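Local coordinates for AvrRxo1-ORF1 (Xanthomonas oryzae pv. oryzicola, PDB 4Z8T), which is a type III effector with a polynucleotide kinase domain related to zeta toxins, probably phosphorylating a substrate inside plant cells, and associates with the partner protein AvrRxo1-ORF2, at residues A[100-112]-A[126-138]. Sequence-based numbering, arbitrary orientation.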
loop_
_atom_site.group_PDB
_atom_site.type_symbol
_atom_site.label_atom_id
_atom_site.label_comp_id
_atom_site.label_asym_id
_atom_site.label_seq_id
_atom_site.Cartn_x
_atom_site.Cartn_y
_atom_site.Cartn_z
ATOM N N GLY A 100 38.845 0.566 -2.912
ATOM C CA GLY A 100 39.193 -0.664 -3.608
ATOM C C GLY A 100 38.013 -1.389 -4.232
ATOM O O GLY A 100 38.192 -2.402 -4.916
ATOM N N CYS A 101 36.808 -0.870 -4.012
ATOM C CA CYS A 101 35.601 -1.502 -4.542
ATOM C C CYS A 101 35.304 -1.062 -5.969
ATOM O O CYS A 101 35.672 0.054 -6.383
ATOM C CB CYS A 101 34.393 -1.185 -3.652
ATOM S SG CYS A 101 34.601 -1.695 -1.932
ATOM N N VAL A 102 34.651 -1.939 -6.731
ATOM C CA VAL A 102 34.199 -1.592 -8.080
ATOM C C VAL A 102 32.929 -0.754 -8.020
ATOM O O VAL A 102 31.870 -1.235 -7.618
ATOM C CB VAL A 102 33.936 -2.830 -8.940
ATOM C CG1 VAL A 102 33.439 -2.412 -10.322
ATOM C CG2 VAL A 102 35.198 -3.656 -9.061
ATOM N N ASN A 103 33.056 0.507 -8.431
ATOM C CA ASN A 103 32.022 1.513 -8.260
ATOM C C ASN A 103 32.524 2.771 -8.962
ATOM O O ASN A 103 33.554 3.306 -8.566
ATOM C CB ASN A 103 31.863 1.791 -6.762
ATOM C CG ASN A 103 30.794 2.814 -6.455
ATOM O OD1 ASN A 103 30.245 3.461 -7.347
ATOM N ND2 ASN A 103 30.493 2.973 -5.169
ATOM N N PRO A 104 31.805 3.250 -9.992
ATOM C CA PRO A 104 32.238 4.463 -10.710
ATOM C C PRO A 104 32.356 5.671 -9.800
ATOM O O PRO A 104 33.207 6.535 -10.006
ATOM C CB PRO A 104 31.116 4.699 -11.730
ATOM C CG PRO A 104 29.949 3.904 -11.231
ATOM C CD PRO A 104 30.543 2.710 -10.530
ATOM N N ASP A 105 31.510 5.739 -8.784
ATOM C CA ASP A 105 31.547 6.886 -7.892
ATOM C C ASP A 105 32.876 7.121 -7.165
ATOM O O ASP A 105 33.148 8.246 -6.742
ATOM C CB ASP A 105 30.402 6.795 -6.884
ATOM C CG ASP A 105 29.047 6.832 -7.550
ATOM O OD1 ASP A 105 28.930 7.458 -8.625
ATOM O OD2 ASP A 105 28.102 6.225 -7.006
ATOM N N VAL A 106 33.700 6.082 -7.017
ATOM C CA VAL A 106 34.978 6.242 -6.317
ATOM C C VAL A 106 35.965 7.121 -7.084
ATOM O O VAL A 106 36.928 7.614 -6.497
ATOM C CB VAL A 106 35.689 4.896 -5.991
ATOM C CG1 VAL A 106 34.786 3.975 -5.163
ATOM C CG2 VAL A 106 36.173 4.215 -7.265
ATOM N N PHE A 107 35.733 7.302 -8.385
ATOM C CA PHE A 107 36.651 8.108 -9.208
ATOM C C PHE A 107 36.192 9.545 -9.348
ATOM O O PHE A 107 36.943 10.389 -9.856
ATOM C CB PHE A 107 36.805 7.517 -10.613
ATOM C CG PHE A 107 37.458 6.158 -10.630
ATOM C CD1 PHE A 107 38.815 6.031 -10.373
ATOM C CD2 PHE A 107 36.717 5.012 -10.905
ATOM C CE1 PHE A 107 39.434 4.794 -10.382
ATOM C CE2 PHE A 107 37.328 3.766 -10.915
ATOM C CZ PHE A 107 38.693 3.656 -10.658
ATOM N N LYS A 108 34.963 9.822 -8.922
ATOM C CA LYS A 108 34.319 11.095 -9.243
ATOM C C LYS A 108 34.965 12.309 -8.608
ATOM O O LYS A 108 35.127 13.330 -9.272
ATOM C CB LYS A 108 32.824 11.062 -8.904
ATOM C CG LYS A 108 31.999 10.318 -9.938
ATOM C CD LYS A 108 30.508 10.507 -9.680
ATOM C CE LYS A 108 29.689 9.992 -10.839
ATOM N NZ LYS A 108 29.855 8.521 -10.956
ATOM N N SER A 109 35.341 12.208 -7.339
ATOM C CA SER A 109 35.952 13.339 -6.661
ATOM C C SER A 109 37.271 13.717 -7.341
ATOM O O SER A 109 37.518 14.895 -7.622
ATOM C CB SER A 109 36.195 13.018 -5.188
ATOM O OG SER A 109 36.817 14.111 -4.537
ATOM N N SER A 110 38.097 12.715 -7.627
ATOM C CA SER A 110 39.383 12.965 -8.269
ATOM C C SER A 110 39.196 13.564 -9.655
ATOM O O SER A 110 39.918 14.486 -10.042
ATOM C CB SER A 110 40.224 11.689 -8.352
ATOM O OG SER A 110 40.712 11.315 -7.074
ATOM N N LEU A 111 38.251 13.032 -10.418
ATOM C CA LEU A 111 38.032 13.554 -11.769
ATOM C C LEU A 111 37.468 14.964 -11.703
ATOM O O LEU A 111 37.779 15.813 -12.549
ATOM C CB LEU A 111 37.079 12.652 -12.543
ATOM C CG LEU A 111 37.644 11.264 -12.849
ATOM C CD1 LEU A 111 36.572 10.406 -13.500
ATOM C CD2 LEU A 111 38.868 11.374 -13.767
ATOM N N ALA A 112 36.644 15.219 -10.689
ATOM C CA ALA A 112 36.015 16.527 -10.541
ATOM C C ALA A 112 37.003 17.603 -10.125
ATOM O O ALA A 112 36.843 18.768 -10.502
ATOM C CB ALA A 112 34.850 16.461 -9.549
ATOM N N VAL A 126 31.379 14.432 -14.692
ATOM C CA VAL A 126 32.423 13.405 -14.691
ATOM C C VAL A 126 31.893 11.968 -14.763
ATOM O O VAL A 126 32.682 11.025 -14.773
ATOM C CB VAL A 126 33.408 13.531 -13.490
ATOM C CG1 VAL A 126 34.183 14.862 -13.545
ATOM C CG2 VAL A 126 32.671 13.399 -12.148
ATOM N N HIS A 127 30.575 11.787 -14.812
ATOM C CA HIS A 127 30.036 10.431 -14.661
ATOM C C HIS A 127 30.451 9.447 -15.758
ATOM O O HIS A 127 30.855 8.308 -15.459
ATOM C CB HIS A 127 28.514 10.422 -14.517
ATOM C CG HIS A 127 27.950 9.041 -14.406
ATOM N ND1 HIS A 127 28.097 8.263 -13.277
ATOM C CD2 HIS A 127 27.273 8.279 -15.299
ATOM C CE1 HIS A 127 27.526 7.089 -13.473
ATOM N NE2 HIS A 127 27.017 7.075 -14.691
ATOM N N SER A 128 30.340 9.863 -17.015
ATOM C CA SER A 128 30.723 8.983 -18.118
ATOM C C SER A 128 32.177 8.561 -17.990
ATOM O O SER A 128 32.510 7.384 -18.114
ATOM C CB SER A 128 30.497 9.668 -19.464
ATOM O OG SER A 128 29.113 9.810 -19.716
ATOM N N GLU A 129 33.045 9.532 -17.747
ATOM C CA GLU A 129 34.454 9.227 -17.551
ATOM C C GLU A 129 34.688 8.276 -16.368
ATOM O O GLU A 129 35.513 7.363 -16.444
ATOM C CB GLU A 129 35.241 10.527 -17.364
ATOM C CG GLU A 129 36.743 10.346 -17.353
ATOM C CD GLU A 129 37.463 11.661 -17.135
ATOM O OE1 GLU A 129 36.824 12.614 -16.623
ATOM O OE2 GLU A 129 38.664 11.738 -17.462
ATOM N N SER A 130 33.957 8.478 -15.275
ATOM C CA SER A 130 34.155 7.645 -14.091
ATOM C C SER A 130 33.676 6.225 -14.378
ATOM O O SER A 130 34.242 5.259 -13.869
ATOM C CB SER A 130 33.445 8.232 -12.868
ATOM O OG SER A 130 32.056 7.988 -12.903
ATOM N N SER A 131 32.645 6.113 -15.211
ATOM C CA SER A 131 32.099 4.803 -15.574
ATOM C C SER A 131 33.103 4.063 -16.450
ATOM O O SER A 131 33.352 2.869 -16.261
ATOM C CB SER A 131 30.747 4.957 -16.276
ATOM O OG SER A 131 30.189 3.689 -16.582
ATOM N N PHE A 132 33.701 4.789 -17.387
ATOM C CA PHE A 132 34.774 4.243 -18.205
ATOM C C PHE A 132 35.932 3.726 -17.350
ATOM O O PHE A 132 36.447 2.628 -17.581
ATOM C CB PHE A 132 35.249 5.299 -19.203
ATOM C CG PHE A 132 36.659 5.115 -19.653
ATOM C CD1 PHE A 132 36.975 4.196 -20.638
ATOM C CD2 PHE A 132 37.675 5.883 -19.104
ATOM C CE1 PHE A 132 38.284 4.031 -21.056
ATOM C CE2 PHE A 132 38.986 5.718 -19.515
ATOM C CZ PHE A 132 39.286 4.791 -20.497
ATOM N N LEU A 133 36.345 4.505 -16.355
ATOM C CA LEU A 133 37.412 4.053 -15.471
ATOM C C LEU A 133 37.000 2.828 -14.661
ATOM O O LEU A 133 37.809 1.933 -14.447
ATOM C CB LEU A 133 37.867 5.174 -14.536
ATOM C CG LEU A 133 38.652 6.304 -15.196
ATOM C CD1 LEU A 133 39.189 7.251 -14.139
ATOM C CD2 LEU A 133 39.800 5.756 -16.056
ATOM N N ALA A 134 35.749 2.789 -14.203
ATOM C CA ALA A 134 35.296 1.651 -13.409
ATOM C C ALA A 134 35.325 0.379 -14.239
ATOM O O ALA A 134 35.646 -0.702 -13.730
ATOM C CB ALA A 134 33.893 1.898 -12.857
ATOM N N ASP A 135 34.996 0.505 -15.521
ATOM C CA ASP A 135 34.963 -0.660 -16.396
ATOM C C ASP A 135 36.366 -1.155 -16.701
ATOM O O ASP A 135 36.609 -2.364 -16.787
ATOM C CB ASP A 135 34.212 -0.337 -17.685
ATOM C CG ASP A 135 32.738 -0.145 -17.456
ATOM O OD1 ASP A 135 32.227 -0.640 -16.429
ATOM O OD2 ASP A 135 32.084 0.494 -18.309
ATOM N N ARG A 136 37.300 -0.226 -16.865
ATOM C CA ARG A 136 38.684 -0.621 -17.037
ATOM C C ARG A 136 39.214 -1.258 -15.755
ATOM O O ARG A 136 39.952 -2.243 -15.794
ATOM C CB ARG A 136 39.538 0.581 -17.449
ATOM C CG ARG A 136 40.999 0.252 -17.561
ATOM C CD ARG A 136 41.631 0.767 -18.851
ATOM N NE ARG A 136 43.075 0.910 -18.685
ATOM C CZ ARG A 136 43.924 -0.110 -18.610
ATOM N NH1 ARG A 136 45.218 0.119 -18.444
ATOM N NH2 ARG A 136 43.486 -1.360 -18.698
ATOM N N PHE A 137 38.798 -0.707 -14.617
ATOM C CA PHE A 137 39.218 -1.212 -13.315
ATOM C C PHE A 137 38.690 -2.642 -13.136
ATOM O O PHE A 137 39.448 -3.557 -12.803
ATOM C CB PHE A 137 38.711 -0.250 -12.226
ATOM C CG PHE A 137 38.973 -0.696 -10.811
ATOM C CD1 PHE A 137 40.215 -1.162 -10.410
ATOM C CD2 PHE A 137 37.964 -0.602 -9.864
ATOM C CE1 PHE A 137 40.436 -1.552 -9.097
ATOM C CE2 PHE A 137 38.180 -0.981 -8.547
ATOM C CZ PHE A 137 39.415 -1.453 -8.162
ATOM N N GLU A 138 37.406 -2.837 -13.407
ATOM C CA GLU A 138 36.798 -4.158 -13.266
ATOM C C GLU A 138 37.411 -5.163 -14.242
ATOM O O GLU A 138 37.617 -6.331 -13.899
ATOM C CB GLU A 138 35.283 -4.068 -13.471
ATOM C CG GLU A 138 34.543 -5.397 -13.299
ATOM C CD GLU A 138 33.082 -5.297 -13.672
ATOM O OE1 GLU A 138 32.379 -4.426 -13.108
ATOM O OE2 GLU A 138 32.630 -6.091 -14.531
#
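Leu111 drives into helix 126-138 as a knob among Val126, Glu129, Ser130 and Leu133, its CB 3.8 Å from Val126 CG1. One turn back, the Phe107 ring lies flat against Leu133, whose CB makes a CH-pi contact 3.9 Å from the ring centroid and 14° off the normal; Phe137 CB meets the edge of the same ring. Ala134 offers only a methyl, which lets the chain at Pro104 come close, with Pro104 CA 3.7 Å from Ala134 CB. The loop entering this region packs along the Phe137 ring, where the carbonyl oxygens of Gly100 and Cys101 both lie at the edge, while Val102 CG1 reaches Glu138, which bonds to Tyr169.

Away from this close apolar seam, contact thins toward partly exposed Ser131 and Asn103, the latter near the putative P-loop and a bound sulfate. The polar flank, facing AvrRxo1-ORF2, centres on Lys108. The Lys108 chain bends at its last torsion (chi4 65°). This carries Lys108 NZ to within 2.9 Å of His127 ND1, close to the ring plane. Lys108 NZ also donates to Ser130 OG (3.0 Å) and forms a salt bridge with Asp105 OD1 (2.7 Å). Ser130 OG in turn donates to His127 O, and Ser98 of the AvrRxo1-ORF2 chain bonds to Asp105 OD2. Three acceptors thus hold the buried ammonium, and donation to ND1 is consistent with this nitrogen being unprotonated.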